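Local coordinates for protein 401aa long hypothetical glucose-1-phosphate thymidylyltransferase (Sulfolobus tokodaii, PDB 2GGO) that acts as a bifunctional enzyme in the synthesis of UDP-N-acetylglucosamine and UDP-N-acetylgalactosamine, joining a nucleotidyl transferase section to a hexapeptide-repeat section, at residues Phe4-Gly9 against Ala82-Ala87; Ala93-Gly98 against Leu182-Ala187; Asn154-Gly159 against Gly204-Ile209; Asn189-Ala192 against Arg196-Val199. One frame throughout, in Å; residues are numbered along the deposited sequence.

Interaction 1. Residues Phe4-Gly9 against Ala82-Ala87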
loop_
_atom_site.group_PDB
_atom_site.type_symbol
_atom_site.label_atom_id
_atom_site.label_comp_id
_atom_site.label_asym_id
_atom_site.label_seq_id
_atom_site.Cartn_x
_atom_site.Cartn_y
_atom_site.Cartn_z
ATOM N N PHE A 4 -11.182 -12.485 -8.628
ATOM C CA PHE A 4 -9.760 -12.581 -8.969
ATOM C C PHE A 4 -9.106 -11.329 -8.497
ATOM O O PHE A 4 -9.533 -10.235 -8.871
ATOM C CB PHE A 4 -9.528 -12.766 -10.475
ATOM C CG PHE A 4 -10.017 -14.104 -10.995
ATOM C CD1 PHE A 4 -9.129 -15.171 -11.183
ATOM C CD2 PHE A 4 -11.377 -14.310 -11.261
ATOM C CE1 PHE A 4 -9.591 -16.427 -11.647
ATOM C CE2 PHE A 4 -11.858 -15.566 -11.706
ATOM C CZ PHE A 4 -10.967 -16.625 -11.901
ATOM N N ILE A 5 -8.095 -11.489 -7.644
ATOM C CA ILE A 5 -7.234 -10.369 -7.203
ATOM C C ILE A 5 -5.955 -10.392 -8.025
ATOM O O ILE A 5 -5.255 -11.391 -8.035
ATOM C CB ILE A 5 -6.911 -10.441 -5.708
ATOM C CG1 ILE A 5 -8.205 -10.415 -4.908
ATOM C CG2 ILE A 5 -6.007 -9.228 -5.278
ATOM C CD1 ILE A 5 -8.072 -10.983 -3.510
ATOM N N LEU A 6 -5.694 -9.315 -8.759
ATOM C CA LEU A 6 -4.515 -9.230 -9.596
ATOM C C LEU A 6 -3.392 -8.598 -8.750
ATOM O O LEU A 6 -3.404 -7.389 -8.456
ATOM C CB LEU A 6 -4.816 -8.439 -10.866
ATOM C CG LEU A 6 -6.069 -8.846 -11.672
ATOM C CD1 LEU A 6 -6.266 -8.022 -12.942
ATOM C CD2 LEU A 6 -6.018 -10.271 -11.985
ATOM N N ALA A 7 -2.470 -9.467 -8.333
ATOM C CA ALA A 7 -1.366 -9.149 -7.428
ATOM C C ALA A 7 -0.024 -9.586 -8.026
ATOM O O ALA A 7 0.834 -10.123 -7.323
ATOM C CB ALA A 7 -1.589 -9.830 -6.103
ATOM N N ALA A 8 0.151 -9.348 -9.318
ATOM C CA ALA A 8 1.305 -9.923 -10.051
ATOM C C ALA A 8 2.482 -9.014 -10.441
ATOM O O ALA A 8 3.535 -9.551 -10.817
ATOM C CB ALA A 8 0.839 -10.695 -11.262
ATOM N N GLY A 9 2.336 -7.680 -10.372
ATOM C CA GLY A 9 3.528 -6.755 -10.289
ATOM C C GLY A 9 4.654 -7.272 -9.354
ATOM O O GLY A 9 4.387 -8.131 -8.489
ATOM N N ALA A 82 -2.650 -9.718 -19.173
ATOM C CA ALA A 82 -1.838 -10.943 -19.263
ATOM C C ALA A 82 -1.997 -11.780 -17.983
ATOM O O ALA A 82 -1.716 -12.996 -17.965
ATOM C CB ALA A 82 -0.371 -10.601 -19.521
ATOM N N ALA A 83 -2.459 -11.096 -16.926
ATOM C CA ALA A 83 -2.770 -11.692 -15.623
ATOM C C ALA A 83 -3.969 -12.614 -15.744
ATOM O O ALA A 83 -3.943 -13.746 -15.265
ATOM C CB ALA A 83 -3.026 -10.597 -14.566
ATOM N N ILE A 84 -5.006 -12.116 -16.408
ATOM C CA ILE A 84 -6.231 -12.884 -16.663
ATOM C C ILE A 84 -6.195 -13.671 -17.997
ATOM O O ILE A 84 -7.210 -14.222 -18.441
ATOM C CB ILE A 84 -7.505 -11.998 -16.504
ATOM C CG1 ILE A 84 -7.142 -10.511 -16.642
ATOM C CG2 ILE A 84 -8.174 -12.265 -15.144
ATOM C CD1 ILE A 84 -8.314 -9.603 -16.883
ATOM N N LEU A 85 -5.017 -13.716 -18.625
ATOM C CA LEU A 85 -4.687 -14.798 -19.551
ATOM C C LEU A 85 -4.440 -16.042 -18.703
ATOM O O LEU A 85 -4.194 -17.129 -19.232
ATOM C CB LEU A 85 -3.452 -14.487 -20.416
ATOM C CG LEU A 85 -3.554 -13.848 -21.814
ATOM C CD1 LEU A 85 -2.532 -14.502 -22.756
ATOM C CD2 LEU A 85 -4.963 -13.927 -22.426
ATOM N N SER A 86 -4.493 -15.853 -17.383
ATOM C CA SER A 86 -4.482 -16.946 -16.415
ATOM C C SER A 86 -5.838 -17.051 -15.691
ATOM O O SER A 86 -5.953 -17.793 -14.705
ATOM C CB SER A 86 -3.329 -16.789 -15.407
ATOM O OG SER A 86 -2.119 -16.398 -16.043
ATOM N N ALA A 87 -6.851 -16.319 -16.185
ATOM C CA ALA A 87 -8.234 -16.420 -15.673
ATOM C C ALA A 87 -8.935 -17.714 -16.086
ATOM O O ALA A 87 -9.008 -18.066 -17.276
ATOM C CB ALA A 87 -9.077 -15.218 -16.058
#

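Interaction 2. Residues Ala93-Gly98 against Leu182-Ala187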
loop_
_atom_site.group_PDB
_atom_site.type_symbol
_atom_site.label_atom_id
_atom_site.label_comp_id
_atom_site.label_asym_id
_atom_site.label_seq_id
_atom_site.Cartn_x
_atom_site.Cartn_y
_atom_site.Cartn_z
ATOM N N ALA A 93 -17.003 -12.913 -13.348
ATOM C CA ALA A 93 -16.009 -12.803 -12.287
ATOM C C ALA A 93 -15.909 -11.372 -11.838
ATOM O O ALA A 93 -16.103 -10.455 -12.645
ATOM C CB ALA A 93 -14.673 -13.309 -12.743
ATOM N N LEU A 94 -15.676 -11.203 -10.529
ATOM C CA LEU A 94 -15.225 -9.943 -9.946
ATOM C C LEU A 94 -13.686 -9.911 -9.980
ATOM O O LEU A 94 -13.023 -10.843 -9.515
ATOM C CB LEU A 94 -15.751 -9.775 -8.525
ATOM C CG LEU A 94 -15.554 -8.379 -7.930
ATOM C CD1 LEU A 94 -16.597 -7.414 -8.372
ATOM C CD2 LEU A 94 -15.579 -8.464 -6.458
ATOM N N ILE A 95 -13.147 -8.856 -10.599
ATOM C CA ILE A 95 -11.716 -8.649 -10.777
ATOM C C ILE A 95 -11.358 -7.422 -9.948
ATOM O O ILE A 95 -12.006 -6.371 -10.064
ATOM C CB ILE A 95 -11.365 -8.445 -12.291
ATOM C CG1 ILE A 95 -11.106 -9.764 -13.019
ATOM C CG2 ILE A 95 -10.111 -7.629 -12.463
ATOM C CD1 ILE A 95 -12.031 -10.896 -12.689
ATOM N N ILE A 96 -10.397 -7.557 -9.043
ATOM C CA ILE A 96 -9.835 -6.362 -8.388
ATOM C C ILE A 96 -8.317 -6.339 -8.440
ATOM O O ILE A 96 -7.670 -7.391 -8.516
ATOM C CB ILE A 96 -10.310 -6.127 -6.941
ATOM C CG1 ILE A 96 -9.776 -7.196 -6.013
ATOM C CG2 ILE A 96 -11.852 -5.982 -6.852
ATOM C CD1 ILE A 96 -10.063 -6.839 -4.608
ATOM N N TYR A 97 -7.763 -5.125 -8.444
ATOM C CA TYR A 97 -6.312 -4.923 -8.500
ATOM C C TYR A 97 -5.747 -5.043 -7.120
ATOM O O TYR A 97 -6.351 -4.576 -6.145
ATOM C CB TYR A 97 -5.968 -3.597 -9.143
ATOM C CG TYR A 97 -6.205 -3.645 -10.617
ATOM C CD1 TYR A 97 -5.333 -4.330 -11.467
ATOM C CD2 TYR A 97 -7.315 -3.033 -11.168
ATOM C CE1 TYR A 97 -5.578 -4.401 -12.843
ATOM C CE2 TYR A 97 -7.568 -3.066 -12.539
ATOM C CZ TYR A 97 -6.707 -3.756 -13.372
ATOM O OH TYR A 97 -6.991 -3.766 -14.731
ATOM N N GLY A 98 -4.615 -5.716 -7.030
ATOM C CA GLY A 98 -4.046 -6.046 -5.742
ATOM C C GLY A 98 -3.466 -4.902 -4.909
ATOM O O GLY A 98 -3.011 -5.145 -3.788
ATOM N N LEU A 182 0.075 -6.199 -22.023
ATOM C CA LEU A 182 -1.278 -6.583 -22.424
ATOM C C LEU A 182 -2.229 -6.052 -21.358
ATOM O O LEU A 182 -2.253 -6.538 -20.226
ATOM C CB LEU A 182 -1.419 -8.101 -22.622
ATOM C CG LEU A 182 -2.800 -8.787 -22.785
ATOM C CD1 LEU A 182 -3.883 -7.976 -23.553
ATOM C CD2 LEU A 182 -2.628 -10.184 -23.393
ATOM N N GLU A 183 -2.991 -5.028 -21.729
ATOM C CA GLU A 183 -3.821 -4.301 -20.772
ATOM C C GLU A 183 -5.260 -4.781 -20.772
ATOM O O GLU A 183 -5.752 -5.338 -21.759
ATOM C CB GLU A 183 -3.760 -2.802 -21.055
ATOM C CG GLU A 183 -2.418 -2.182 -20.725
ATOM C CD GLU A 183 -2.097 -0.984 -21.599
ATOM O OE1 GLU A 183 -2.590 0.134 -21.302
ATOM O OE2 GLU A 183 -1.340 -1.162 -22.581
ATOM N N LEU A 184 -5.934 -4.568 -19.652
ATOM C CA LEU A 184 -7.329 -4.910 -19.571
ATOM C C LEU A 184 -8.137 -3.834 -20.266
ATOM O O LEU A 184 -8.843 -4.119 -21.228
ATOM C CB LEU A 184 -7.775 -5.105 -18.121
ATOM C CG LEU A 184 -9.046 -5.920 -17.843
ATOM C CD1 LEU A 184 -9.327 -6.995 -18.889
ATOM C CD2 LEU A 184 -8.942 -6.545 -16.475
ATOM N N THR A 185 -7.993 -2.594 -19.810
ATOM C CA THR A 185 -8.783 -1.470 -20.324
ATOM C C THR A 185 -8.989 -1.439 -21.852
ATOM O O THR A 185 -10.049 -1.027 -22.321
ATOM C CB THR A 185 -8.220 -0.112 -19.844
ATOM O OG1 THR A 185 -6.793 -0.106 -19.971
ATOM C CG2 THR A 185 -8.584 0.126 -18.394
ATOM N N ASP A 186 -7.984 -1.876 -22.613
ATOM C CA ASP A 186 -8.060 -1.938 -24.078
ATOM C C ASP A 186 -9.222 -2.793 -24.519
ATOM O O ASP A 186 -10.040 -2.363 -25.337
ATOM C CB ASP A 186 -6.779 -2.535 -24.653
ATOM C CG ASP A 186 -5.618 -1.560 -24.656
ATOM O OD1 ASP A 186 -5.861 -0.330 -24.592
ATOM O OD2 ASP A 186 -4.458 -2.038 -24.728
ATOM N N ALA A 187 -9.264 -4.008 -23.966
ATOM C CA ALA A 187 -10.305 -5.001 -24.229
ATOM C C ALA A 187 -11.686 -4.537 -23.763
ATOM O O ALA A 187 -12.691 -4.796 -24.425
ATOM C CB ALA A 187 -9.936 -6.327 -23.577
#

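Interaction 3. Residues Asn154-Gly159 against Gly204-Ile209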
loop_
_atom_site.group_PDB
_atom_site.type_symbol
_atom_site.label_atom_id
_atom_site.label_comp_id
_atom_site.label_asym_id
_atom_site.label_seq_id
_atom_site.Cartn_x
_atom_site.Cartn_y
_atom_site.Cartn_z
ATOM N N ASN A 154 -13.426 13.979 -13.899
ATOM C CA ASN A 154 -12.951 13.611 -12.562
ATOM C C ASN A 154 -13.108 12.120 -12.249
ATOM O O ASN A 154 -12.438 11.595 -11.353
ATOM C CB ASN A 154 -13.688 14.421 -11.505
ATOM C CG ASN A 154 -13.072 15.773 -11.296
ATOM O OD1 ASN A 154 -11.995 15.895 -10.704
ATOM N ND2 ASN A 154 -13.744 16.811 -11.791
ATOM N N LEU A 155 -14.012 11.459 -12.977
ATOM C CA LEU A 155 -14.216 10.016 -12.880
ATOM C C LEU A 155 -13.052 9.231 -13.456
ATOM O O LEU A 155 -12.776 9.294 -14.654
ATOM C CB LEU A 155 -15.490 9.584 -13.610
ATOM C CG LEU A 155 -16.743 9.128 -12.856
ATOM C CD1 LEU A 155 -17.373 8.026 -13.668
ATOM C CD2 LEU A 155 -16.497 8.649 -11.431
ATOM N N ILE A 156 -12.394 8.465 -12.597
ATOM C CA ILE A 156 -11.322 7.579 -13.040
ATOM C C ILE A 156 -11.698 6.093 -12.858
ATOM O O ILE A 156 -12.625 5.760 -12.108
ATOM C CB ILE A 156 -9.937 7.963 -12.375
ATOM C CG1 ILE A 156 -9.959 7.781 -10.853
ATOM C CG2 ILE A 156 -9.525 9.414 -12.729
ATOM C CD1 ILE A 156 -9.044 6.713 -10.367
ATOM N N ASN A 157 -10.988 5.217 -13.560
ATOM C CA ASN A 157 -11.139 3.786 -13.365
ATOM C C ASN A 157 -10.667 3.354 -11.968
ATOM O O ASN A 157 -9.468 3.345 -11.703
ATOM C CB ASN A 157 -10.370 3.039 -14.455
ATOM C CG ASN A 157 -10.467 1.516 -14.322
ATOM O OD1 ASN A 157 -11.245 0.990 -13.527
ATOM N ND2 ASN A 157 -9.680 0.812 -15.112
ATOM N N ALA A 158 -11.608 3.007 -11.083
ATOM C CA ALA A 158 -11.296 2.561 -9.713
ATOM C C ALA A 158 -10.660 1.155 -9.628
ATOM O O ALA A 158 -10.291 0.724 -8.535
ATOM C CB ALA A 158 -12.529 2.620 -8.839
ATOM N N GLY A 159 -10.533 0.458 -10.765
ATOM C CA GLY A 159 -9.951 -0.891 -10.849
ATOM C C GLY A 159 -10.694 -2.031 -10.159
ATOM O O GLY A 159 -10.066 -3.019 -9.764
ATOM N N GLY A 204 -17.231 6.100 -0.799
ATOM C CA GLY A 204 -16.211 6.287 0.261
ATOM C C GLY A 204 -14.739 6.548 -0.144
ATOM O O GLY A 204 -14.434 7.249 -1.124
ATOM N N TYR A 205 -13.819 5.952 0.617
ATOM C CA TYR A 205 -12.357 6.097 0.415
ATOM C C TYR A 205 -11.710 5.029 -0.503
ATOM O O TYR A 205 -11.926 3.830 -0.352
ATOM C CB TYR A 205 -11.675 6.165 1.796
ATOM C CG TYR A 205 -10.156 6.364 1.824
ATOM C CD1 TYR A 205 -9.590 7.642 1.696
ATOM C CD2 TYR A 205 -9.283 5.273 2.038
ATOM C CE1 TYR A 205 -8.196 7.820 1.751
ATOM C CE2 TYR A 205 -7.884 5.453 2.098
ATOM C CZ TYR A 205 -7.361 6.722 1.958
ATOM O OH TYR A 205 -5.997 6.907 1.996
ATOM N N TRP A 206 -10.929 5.524 -1.452
ATOM C CA TRP A 206 -10.158 4.763 -2.404
ATOM C C TRP A 206 -8.696 5.305 -2.410
ATOM O O TRP A 206 -8.469 6.501 -2.310
ATOM C CB TRP A 206 -10.780 4.945 -3.786
ATOM C CG TRP A 206 -10.175 4.104 -4.914
ATOM C CD1 TRP A 206 -10.490 2.812 -5.227
ATOM C CD2 TRP A 206 -9.178 4.511 -5.876
ATOM N NE1 TRP A 206 -9.757 2.388 -6.322
ATOM C CE2 TRP A 206 -8.943 3.410 -6.731
ATOM C CE3 TRP A 206 -8.453 5.700 -6.090
ATOM C CZ2 TRP A 206 -8.009 3.454 -7.778
ATOM C CZ3 TRP A 206 -7.530 5.743 -7.143
ATOM C CH2 TRP A 206 -7.311 4.626 -7.958
ATOM N N MET A 207 -7.716 4.425 -2.577
ATOM C CA MET A 207 -6.331 4.839 -2.744
ATOM C C MET A 207 -5.654 3.715 -3.496
ATOM O O MET A 207 -5.737 2.588 -3.078
ATOM C CB MET A 207 -5.699 4.998 -1.347
ATOM C CG MET A 207 -4.173 5.371 -1.304
ATOM S SD MET A 207 -3.804 6.955 -2.078
ATOM C CE MET A 207 -4.424 8.088 -0.816
ATOM N N ASP A 208 -4.995 3.961 -4.616
ATOM C CA ASP A 208 -4.080 2.911 -5.046
ATOM C C ASP A 208 -2.753 3.116 -4.330
ATOM O O ASP A 208 -2.243 4.240 -4.215
ATOM C CB ASP A 208 -3.909 2.795 -6.560
ATOM C CG ASP A 208 -3.104 3.893 -7.121
ATOM O OD1 ASP A 208 -3.224 5.003 -6.557
ATOM O OD2 ASP A 208 -2.377 3.654 -8.114
ATOM N N ILE A 209 -2.206 2.043 -3.792
ATOM C CA ILE A 209 -0.995 2.190 -3.043
ATOM C C ILE A 209 0.082 2.042 -4.090
ATOM O O ILE A 209 0.608 0.979 -4.304
ATOM C CB ILE A 209 -0.939 1.164 -1.947
ATOM C CG1 ILE A 209 -2.071 1.420 -0.960
ATOM C CG2 ILE A 209 0.391 1.232 -1.212
ATOM C CD1 ILE A 209 -2.253 0.247 -0.058
#

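Interaction 4. Residues Asn189-Ala192 against Arg196-Val199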
loop_
_atom_site.group_PDB
_atom_site.type_symbol
_atom_site.label_atom_id
_atom_site.label_comp_id
_atom_site.label_asym_id
_atom_site.label_seq_id
_atom_site.Cartn_x
_atom_site.Cartn_y
_atom_site.Cartn_z
ATOM N N ASN A 189 -12.578 -1.552 -23.752
ATOM C CA ASN A 189 -12.934 -0.428 -24.614
ATOM C C ASN A 189 -13.620 -0.797 -25.928
ATOM O O ASN A 189 -14.528 -0.083 -26.369
ATOM C CB ASN A 189 -11.746 0.504 -24.823
ATOM C CG ASN A 189 -11.829 1.732 -23.947
ATOM O OD1 ASN A 189 -10.817 2.325 -23.593
ATOM N ND2 ASN A 189 -13.045 2.120 -23.589
ATOM N N LEU A 190 -13.201 -1.912 -26.528
ATOM C CA LEU A 190 -13.910 -2.500 -27.670
ATOM C C LEU A 190 -15.268 -3.071 -27.252
ATOM O O LEU A 190 -16.268 -2.875 -27.941
ATOM C CB LEU A 190 -13.094 -3.619 -28.342
ATOM C CG LEU A 190 -11.572 -3.796 -28.272
ATOM C CD1 LEU A 190 -11.254 -5.140 -28.923
ATOM C CD2 LEU A 190 -10.762 -2.641 -28.903
ATOM N N MET A 191 -15.284 -3.786 -26.128
ATOM C CA MET A 191 -16.505 -4.379 -25.585
ATOM C C MET A 191 -17.559 -3.320 -25.281
ATOM O O MET A 191 -18.741 -3.539 -25.525
ATOM C CB MET A 191 -16.194 -5.214 -24.334
ATOM C CG MET A 191 -17.359 -6.090 -23.851
ATOM S SD MET A 191 -17.097 -6.944 -22.274
ATOM C CE MET A 191 -17.238 -5.589 -21.120
ATOM N N ALA A 192 -17.120 -2.171 -24.767
ATOM C CA ALA A 192 -18.013 -1.052 -24.443
ATOM C C ALA A 192 -18.745 -0.489 -25.676
ATOM O O ALA A 192 -19.761 0.211 -25.545
ATOM C CB ALA A 192 -17.247 0.062 -23.704
ATOM N N ARG A 196 -23.027 -3.042 -23.366
ATOM C CA ARG A 196 -23.318 -2.035 -22.373
ATOM C C ARG A 196 -22.538 -2.407 -21.104
ATOM O O ARG A 196 -22.731 -3.491 -20.527
ATOM C CB ARG A 196 -24.829 -1.998 -22.162
ATOM C CG ARG A 196 -25.325 -1.650 -20.800
ATOM C CD ARG A 196 -26.601 -2.438 -20.562
ATOM N NE ARG A 196 -27.309 -1.986 -19.373
ATOM C CZ ARG A 196 -28.048 -0.880 -19.320
ATOM N NH1 ARG A 196 -28.186 -0.099 -20.393
ATOM N NH2 ARG A 196 -28.652 -0.550 -18.186
ATOM N N VAL A 197 -21.628 -1.509 -20.720
ATOM C CA VAL A 197 -20.762 -1.660 -19.552
ATOM C C VAL A 197 -21.144 -0.580 -18.533
ATOM O O VAL A 197 -20.725 0.566 -18.680
ATOM C CB VAL A 197 -19.283 -1.495 -19.960
ATOM C CG1 VAL A 197 -18.363 -1.859 -18.823
ATOM C CG2 VAL A 197 -18.968 -2.355 -21.141
ATOM N N LYS A 198 -21.958 -0.930 -17.531
ATOM C CA LYS A 198 -22.409 0.019 -16.489
ATOM C C LYS A 198 -21.238 0.700 -15.799
ATOM O O LYS A 198 -20.111 0.224 -15.844
ATOM C CB LYS A 198 -23.233 -0.697 -15.418
ATOM C CG LYS A 198 -24.708 -0.839 -15.701
ATOM C CD LYS A 198 -25.507 -1.156 -14.408
ATOM C CE LYS A 198 -25.593 0.054 -13.447
ATOM N NZ LYS A 198 -26.479 -0.188 -12.261
ATOM N N VAL A 199 -21.499 1.824 -15.167
ATOM C CA VAL A 199 -20.480 2.484 -14.384
ATOM C C VAL A 199 -21.153 2.889 -13.078
ATOM O O VAL A 199 -22.073 3.729 -13.076
ATOM C CB VAL A 199 -19.822 3.703 -15.131
ATOM C CG1 VAL A 199 -19.201 4.690 -14.161
ATOM C CG2 VAL A 199 -18.762 3.240 -16.117
#

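Interaction 1. Residues Phe4-Gly9 against Ala82-Ala87
Leu6 and Ala83 bring the two backbones closest, their CA atoms 6.7 Å apart, while Phe4 and Ala87 are matched at a CA separation of 7.9 Å, so the loop 82-87 runs past the strand at side-chain distance. Strand 2-6 is the first in sequence of the nucleotidyl transferase section, a GT-A fold, and lies inside its sheet, between 48-53 and 92-97; at its end the chain passes into the loop with Ala8 and Gly9, which probably bind the nucleoside triphosphate. Alternation along the strand sends Phe4 and Leu6 to the loop's side, whereas Ile5 packs on helix 33-43. No hydrogen bond joins the segments, and apolar residues suit both sides of this buried seam. Leu6 makes the contact with one methyl: CG lies beside the backbone N and anti to the carbonyl carbon (chi1 -50°), which carries CD2 out to Ala83 CB at 4.0 Å. The same methyl also meets Ile84 CG2 at 4.3 Å, so it rests on two neighbouring residues of the loop. The small Ala83 lets the loop come near the strand here; its methyl also touches Gln73, a probable triphosphate-binding residue. Farther along, the backbone bond from Ala87 N to Ile84 O, 3.1 Å long, folds the loop into a turn that presents Ala87 to the phenylalanine. There the Phe4 ring reaches obliquely across, its CE1 standing 4.2 Å from Ala87 CA.

Interaction 2. Residues Ala93-Gly98 against Leu182-Ala187
Leu184 of helix 184-194 is the residue by which 182-187 meets Ile95 and Tyr97 of the strand 92-97, a helix-on-sheet contact in the GT-A fold of the nucleotidyl transferase section. It comes just after Glu183, whose carboxylate is held by Ser177. The CA of Leu184 remains 10.5 Å from that of Ile95, a separation closed by the side chains reaching from both backbones. With CG anti to its own N (chi1 -159°), the leucine branch extends to the strand. Its CD2 meets Ile95 CG2 at 4.3 Å, a contact of two aliphatic side chains and natural in a buried place. Tyr97, two residues on, sets out to the side of the contact, but its ring carries the OH across the leucine at a slant, to 3.7 Å from Leu184 CB. This touch is van der Waals packing, and the hydroxyl finds its hydrogen bond outside the two segments. Tyr97 probably contacts N-acetylglucosamine 1-phosphate, as does Thr80, whose OG1 is bonded to Leu184 N; the leucine thus stands next to that pocket. After it, Thr185 sets its side chain against Asn157, another residue that probably binds the sugar phosphate. Ala187 N then makes a weak backbone bond, 2.8 Å, to Leu184 O, the residue whose CD2 also lies 3.8 Å from Tyr97 OH.

Interaction 3. Residues Asn154-Gly159 against Gly204-Ile209
With CG anti to the backbone N (chi1 -174°), Trp206 swings its indole toward Ala158 and Ile156, while CG1 of Ile156 sits between its own N and carbonyl carbon (chi1 64°) and carries CD1 out to the ring. In this GT-A domain the contact ties strand 155-158 of the main sheet to 206-208, one strand of a two-stranded antiparallel pair. The indole NE1 donates to Ala158 O, a 2.8 Å bond bent to 137° at the hydrogen and somewhat out of the ring plane. Tryptophan suits this place because it combines that N-H with a broad apolar surface: its CH2 lies 3.6 Å from Ile156 CD1, and Ala158 CB, small enough to allow the close approach, is 4.2 Å from CD1 of the indole. A phenylalanine in its place would probably leave Ala158 O without this donor and open a gap beside Ile156. The side chain of Asn157 starts away from the tryptophan; this residue probably binds the sugar phosphate, and its ND2 is bonded to Tyr161 OH. The oxygen of the same amide forms an Asx turn: OD1 accepts from Gly159 N at 2.9 Å, the donor lying above the carbonyl plane.

Interaction 4. Residues Asn189-Ala192 against Arg196-Val199
Val197 is joined through its backbone to Leu141 by a hydrogen bond, and the side chain of this anchored residue is what Met191 and Ala192 meet. The three residues that touch meet through carbon atoms, and no hydrogen bond runs between 189-192 and 196-199. The two segments flank the tight turn by which helix 184-194 passes into strand 197-201. That brevity brings the CA atoms of Ala192 and Val197 to 5.6 Å. One methyl, Val197 CG2, receives both partners. From the helix backbone comes Ala192, its CA 3.7 Å from CG2 and its CB at 3.9 Å; alanine's single methyl is what permits such nearness. Met191 arrives with its far end. Its chain is extended, with CG anti to the backbone N, and then bends at chi3 (73°), so that CE lies 3.7 Å from Val197 CG2. The two side chains meet nearly at right angles, and the flexible, unbranched methionine can bridge from a helix position not directed squarely at the strand. Valine, beta-branched, fits an extended backbone and offers its methyl close to the chain. Around this contact, Met191 also packs on Ile167 and Tyr170 of helix 166-173 and on Asn117 of strand 117-123, while Ala192 and Val197 both rest on Leu141 of strand 141-145, beside strand 197-201, which is the outermost strand of the main sheet on this side.

All four contacts belong to the nucleotidyl transferase section and reach its main sheet. Interactions 1 and 2, with centres 8 Å apart, are joined by probable backbone hydrogen bonds between the neighbouring strands 2-6 and 92-97. Interaction 2 touches interaction 3 (centres 14 Å apart) at the probable sugar-phosphate site, where Thr185 CG2 lies 3.5 Å from Asn157 ND2; interaction 1 holds Ala8 and Gly9, which probably bind the triphosphate. Interactions 2 and 4 use the start and the later part of helix 184-194. Interaction 4 holds none of the binding residues; the side chain of Val197 is about 9 Å from that of Asn157, and it meets interaction 3 where Leu155 CD1 packs 3.8 Å from Val199 CG1.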